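Local structure of WZI (Escherichia coli, 2YNK) at residues S28-A40 / G171-E183. The protein is an outer-membrane beta-barrel lectin that binds carbohydrate and takes part in group 1 capsule assembly in Escherichia coli. Numbering follows the deposited sequence.
Sequences STWPLSQEEIARA and GFLMQRAEQAAPE. With OCT (N-octane), chain K.
The hydroxyl of S33 donates to the last carbonyl of a barrel strand, OG lying 2.6 Å from R176 O and in the carbonyl plane. A chi1 of -50° sets OG beside its own backbone N and turns it onto the strand; S33 sits at the N-cap of helix 34-42, yet its hydroxyl is spent on the strand and does not cap the helix. One turn further on, E36 uses its two carboxylate oxygens differently. OE1 accepts the backbone N of Q179 at 3.0 Å, the donor arriving from above the carboxylate plane, 44° out of it, while OE2 pairs with R39 NH1 of the same helix at 2.9 Å. The Q179 side chain crosses that of E36 at about a right angle, its amide plane 33° from the carboxylate, bringing NE2 to 3.4 Å from E36 CG; a weak bond from this NE2 to A177 O may help to orient it. The bonds of S33 and E36 illustrate how a helix can be fastened to the wall of an outer-membrane barrel. Alternation along strand 170-176 turns L173 and Q175 to the N-terminal segment, which F172 and M174 do not reach; the R176 side chain lies about 6 Å from a bound hexane, consistent with a lipid-facing outer wall. Beyond the strand, the chain through A177-A180 runs past the helix. There R39 CD packs against E178 OE1 at 3.5 Å, the opposite charges remaining too far apart for a salt bridge, and E35 directs its carboxylate to W142 on the adjoining strand. At the other end of the contact the straight chain of Q175 brings OE1 to Q196 of strand 193-201, from which it accepts. P31, preceded by a cis peptide bond, touches L173 CD1 with the CD atom of its ring at 4.1 Å.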
# COMPACT_ATOMS: atom_id res chain seq x y z
N SER A 28 -5.51 -7.02 2.04
CA SER A 28 -4.82 -6.29 3.10
C SER A 28 -3.33 -6.66 3.23
O SER A 28 -2.64 -6.18 4.13
CB SER A 28 -5.53 -6.48 4.44
OG SER A 28 -5.31 -7.78 4.94
N THR A 29 -2.84 -7.51 2.34
CA THR A 29 -1.43 -7.83 2.28
C THR A 29 -0.96 -7.82 0.83
O THR A 29 -1.18 -8.78 0.09
CB THR A 29 -1.15 -9.19 2.92
OG1 THR A 29 -1.34 -9.08 4.33
CG2 THR A 29 0.25 -9.65 2.66
N TRP A 30 -0.32 -6.71 0.45
CA TRP A 30 0.32 -6.57 -0.85
C TRP A 30 1.81 -6.76 -0.72
O TRP A 30 2.38 -6.44 0.31
CB TRP A 30 0.03 -5.21 -1.43
CG TRP A 30 -1.43 -5.01 -1.70
CD1 TRP A 30 -2.46 -4.87 -0.78
CD2 TRP A 30 -2.08 -4.94 -3.01
NE1 TRP A 30 -3.66 -4.72 -1.41
CE2 TRP A 30 -3.50 -4.75 -2.75
CE3 TRP A 30 -1.64 -5.01 -4.32
CZ2 TRP A 30 -4.42 -4.63 -3.77
CZ3 TRP A 30 -2.57 -4.89 -5.35
CH2 TRP A 30 -3.94 -4.70 -5.08
N PRO A 31 2.45 -7.27 -1.78
CA PRO A 31 1.88 -7.60 -3.07
C PRO A 31 1.00 -8.85 -3.02
O PRO A 31 1.18 -9.70 -2.14
CB PRO A 31 3.11 -7.83 -3.94
CG PRO A 31 4.09 -8.40 -3.00
CD PRO A 31 3.87 -7.67 -1.71
N LEU A 32 0.05 -8.95 -3.94
CA LEU A 32 -0.85 -10.11 -4.03
C LEU A 32 -0.30 -11.14 -5.01
O LEU A 32 0.20 -10.78 -6.07
CB LEU A 32 -2.24 -9.68 -4.51
CG LEU A 32 -2.94 -8.53 -3.80
CD1 LEU A 32 -4.13 -8.06 -4.60
CD2 LEU A 32 -3.35 -8.95 -2.40
N SER A 33 -0.42 -12.41 -4.67
CA SER A 33 -0.18 -13.50 -5.63
C SER A 33 -1.28 -13.53 -6.69
O SER A 33 -2.44 -13.53 -6.36
CB SER A 33 -0.14 -14.84 -4.90
OG SER A 33 0.73 -14.78 -3.78
N GLN A 34 -0.90 -13.54 -7.95
CA GLN A 34 -1.87 -13.53 -9.05
C GLN A 34 -2.71 -14.82 -9.00
O GLN A 34 -3.92 -14.80 -9.20
CB GLN A 34 -1.16 -13.39 -10.41
CG GLN A 34 -1.99 -12.71 -11.48
CD GLN A 34 -1.42 -12.87 -12.88
OE1 GLN A 34 -0.27 -12.54 -13.14
NE2 GLN A 34 -2.24 -13.39 -13.79
N GLU A 35 -2.05 -15.93 -8.69
CA GLU A 35 -2.66 -17.24 -8.60
C GLU A 35 -3.84 -17.23 -7.62
O GLU A 35 -4.81 -17.99 -7.79
CB GLU A 35 -1.62 -18.29 -8.18
CG GLU A 35 -0.52 -18.56 -9.22
CD GLU A 35 0.51 -17.44 -9.36
OE1 GLU A 35 0.60 -16.54 -8.48
OE2 GLU A 35 1.24 -17.43 -10.37
N GLU A 36 -3.76 -16.36 -6.61
CA GLU A 36 -4.84 -16.16 -5.64
C GLU A 36 -5.97 -15.30 -6.22
O GLU A 36 -7.15 -15.52 -5.91
CB GLU A 36 -4.28 -15.55 -4.35
CG GLU A 36 -5.31 -15.08 -3.33
CD GLU A 36 -6.20 -16.19 -2.79
OE1 GLU A 36 -5.85 -17.38 -2.93
OE2 GLU A 36 -7.25 -15.86 -2.22
N ILE A 37 -5.62 -14.33 -7.06
CA ILE A 37 -6.65 -13.57 -7.77
C ILE A 37 -7.42 -14.52 -8.72
O ILE A 37 -8.64 -14.48 -8.79
CB ILE A 37 -6.09 -12.37 -8.56
CG1 ILE A 37 -5.17 -11.47 -7.70
CG2 ILE A 37 -7.23 -11.50 -9.08
CD1 ILE A 37 -4.57 -10.30 -8.46
N ALA A 38 -6.68 -15.37 -9.43
CA ALA A 38 -7.24 -16.30 -10.42
C ALA A 38 -8.26 -17.26 -9.81
O ALA A 38 -9.32 -17.52 -10.39
CB ALA A 38 -6.11 -17.09 -11.07
N ARG A 39 -7.92 -17.76 -8.63
CA ARG A 39 -8.74 -18.71 -7.90
C ARG A 39 -10.07 -18.07 -7.51
O ARG A 39 -11.14 -18.60 -7.81
CB ARG A 39 -7.96 -19.20 -6.68
CG ARG A 39 -8.68 -20.16 -5.76
CD ARG A 39 -7.81 -20.47 -4.54
NE ARG A 39 -8.55 -20.33 -3.28
CZ ARG A 39 -8.98 -19.18 -2.77
NH1 ARG A 39 -8.77 -18.02 -3.39
NH2 ARG A 39 -9.64 -19.18 -1.62
N ALA A 40 -10.00 -16.92 -6.85
CA ALA A 40 -11.22 -16.20 -6.47
C ALA A 40 -12.10 -15.89 -7.70
O ALA A 40 -13.32 -15.96 -7.61
CB ALA A 40 -10.89 -14.93 -5.71
N GLY A 171 15.54 -6.29 -1.03
CA GLY A 171 15.44 -7.42 -0.14
C GLY A 171 14.73 -8.65 -0.67
O GLY A 171 14.39 -8.75 -1.86
N PHE A 172 14.54 -9.60 0.24
CA PHE A 172 13.88 -10.87 -0.04
C PHE A 172 12.46 -10.83 0.51
O PHE A 172 12.19 -10.19 1.53
CB PHE A 172 14.66 -12.02 0.59
CG PHE A 172 16.01 -12.24 -0.03
CD1 PHE A 172 16.15 -13.09 -1.12
CD2 PHE A 172 17.13 -11.58 0.45
CE1 PHE A 172 17.38 -13.28 -1.71
CE2 PHE A 172 18.37 -11.77 -0.13
CZ PHE A 172 18.49 -12.63 -1.21
N LEU A 173 11.55 -11.52 -0.17
CA LEU A 173 10.14 -11.53 0.22
C LEU A 173 9.52 -12.90 -0.11
O LEU A 173 9.84 -13.50 -1.13
CB LEU A 173 9.40 -10.40 -0.50
CG LEU A 173 7.97 -10.09 -0.06
CD1 LEU A 173 7.66 -8.65 -0.42
CD2 LEU A 173 6.95 -11.05 -0.68
N MSE A 174 8.66 -13.39 0.78
CA MSE A 174 8.09 -14.72 0.65
C MSE A 174 6.64 -14.72 1.03
O MSE A 174 6.25 -14.04 1.98
CB MSE A 174 8.88 -15.72 1.47
CG MSE A 174 9.07 -17.00 0.65
SE MSE A 174 10.01 -18.39 1.68
CE MSE A 174 8.75 -19.89 1.49
N GLN A 175 5.85 -15.49 0.29
CA GLN A 175 4.38 -15.52 0.38
C GLN A 175 3.78 -16.84 -0.07
O GLN A 175 4.40 -17.57 -0.83
CB GLN A 175 3.80 -14.49 -0.57
CG GLN A 175 3.79 -13.09 -0.05
CD GLN A 175 3.12 -12.13 -0.99
OE1 GLN A 175 3.03 -10.94 -0.69
NE2 GLN A 175 2.63 -12.64 -2.12
N ARG A 176 2.54 -17.12 0.33
CA ARG A 176 1.79 -18.19 -0.30
C ARG A 176 1.39 -17.75 -1.70
O ARG A 176 1.17 -16.56 -1.93
CB ARG A 176 0.52 -18.54 0.48
CG ARG A 176 0.75 -19.06 1.89
CD ARG A 176 -0.56 -19.52 2.50
NE ARG A 176 -0.94 -20.87 2.08
CZ ARG A 176 -2.13 -21.42 2.28
NH1 ARG A 176 -3.11 -20.76 2.89
NH2 ARG A 176 -2.36 -22.66 1.86
N ALA A 177 1.28 -18.69 -2.63
CA ALA A 177 0.73 -18.39 -3.96
C ALA A 177 -0.79 -18.46 -3.85
O ALA A 177 -1.45 -17.43 -3.81
CB ALA A 177 1.26 -19.35 -5.01
N GLU A 178 -1.33 -19.68 -3.76
CA GLU A 178 -2.75 -19.85 -3.45
C GLU A 178 -2.90 -19.87 -1.94
O GLU A 178 -2.05 -20.41 -1.23
CB GLU A 178 -3.30 -21.14 -4.05
CG GLU A 178 -3.76 -20.98 -5.48
CD GLU A 178 -4.41 -22.24 -6.02
OE1 GLU A 178 -5.34 -22.77 -5.37
OE2 GLU A 178 -4.00 -22.69 -7.11
N GLN A 179 -4.00 -19.29 -1.45
CA GLN A 179 -4.18 -19.05 -0.03
C GLN A 179 -5.44 -19.74 0.51
O GLN A 179 -6.18 -19.16 1.30
CB GLN A 179 -4.24 -17.53 0.22
CG GLN A 179 -2.89 -16.84 0.05
CD GLN A 179 -3.00 -15.39 -0.37
OE1 GLN A 179 -3.58 -14.57 0.35
NE2 GLN A 179 -2.44 -15.07 -1.53
N ALA A 180 -5.65 -20.99 0.10
CA ALA A 180 -6.81 -21.78 0.55
C ALA A 180 -6.74 -22.09 2.05
O ALA A 180 -5.70 -21.90 2.67
CB ALA A 180 -6.92 -23.07 -0.24
N ALA A 181 -7.84 -22.55 2.62
CA ALA A 181 -7.89 -22.91 4.04
C ALA A 181 -7.12 -24.21 4.30
O ALA A 181 -6.93 -25.01 3.40
CB ALA A 181 -9.33 -23.04 4.50
N PRO A 182 -6.68 -24.42 5.55
CA PRO A 182 -5.90 -25.62 5.82
C PRO A 182 -6.73 -26.90 5.66
O PRO A 182 -7.91 -26.91 6.00
CB PRO A 182 -5.46 -25.44 7.28
CG PRO A 182 -5.76 -24.03 7.64
CD PRO A 182 -6.89 -23.61 6.76
N GLU A 183 -6.09 -27.96 5.15
CA GLU A 183 -6.74 -29.27 4.96
C GLU A 183 -6.97 -30.00 6.29
O GLU A 183 -7.98 -30.69 6.46
CB GLU A 183 -5.89 -30.18 4.06
CG GLU A 183 -5.65 -29.66 2.64
CD GLU A 183 -4.47 -30.33 1.97
OE1 GLU A 183 -4.52 -31.57 1.76
OE2 GLU A 183 -3.48 -29.63 1.65
C1 OCT K . -3.01 -27.83 6.10
C2 OCT K . -2.24 -27.53 7.37
C3 OCT K . -1.48 -26.22 7.23
C4 OCT K . -0.68 -25.88 8.49
C5 OCT K . -0.65 -24.37 8.76
C6 OCT K . -1.74 -23.95 9.75
C7 OCT K . -2.09 -22.46 9.61
C8 OCT K . -2.20 -21.79 10.96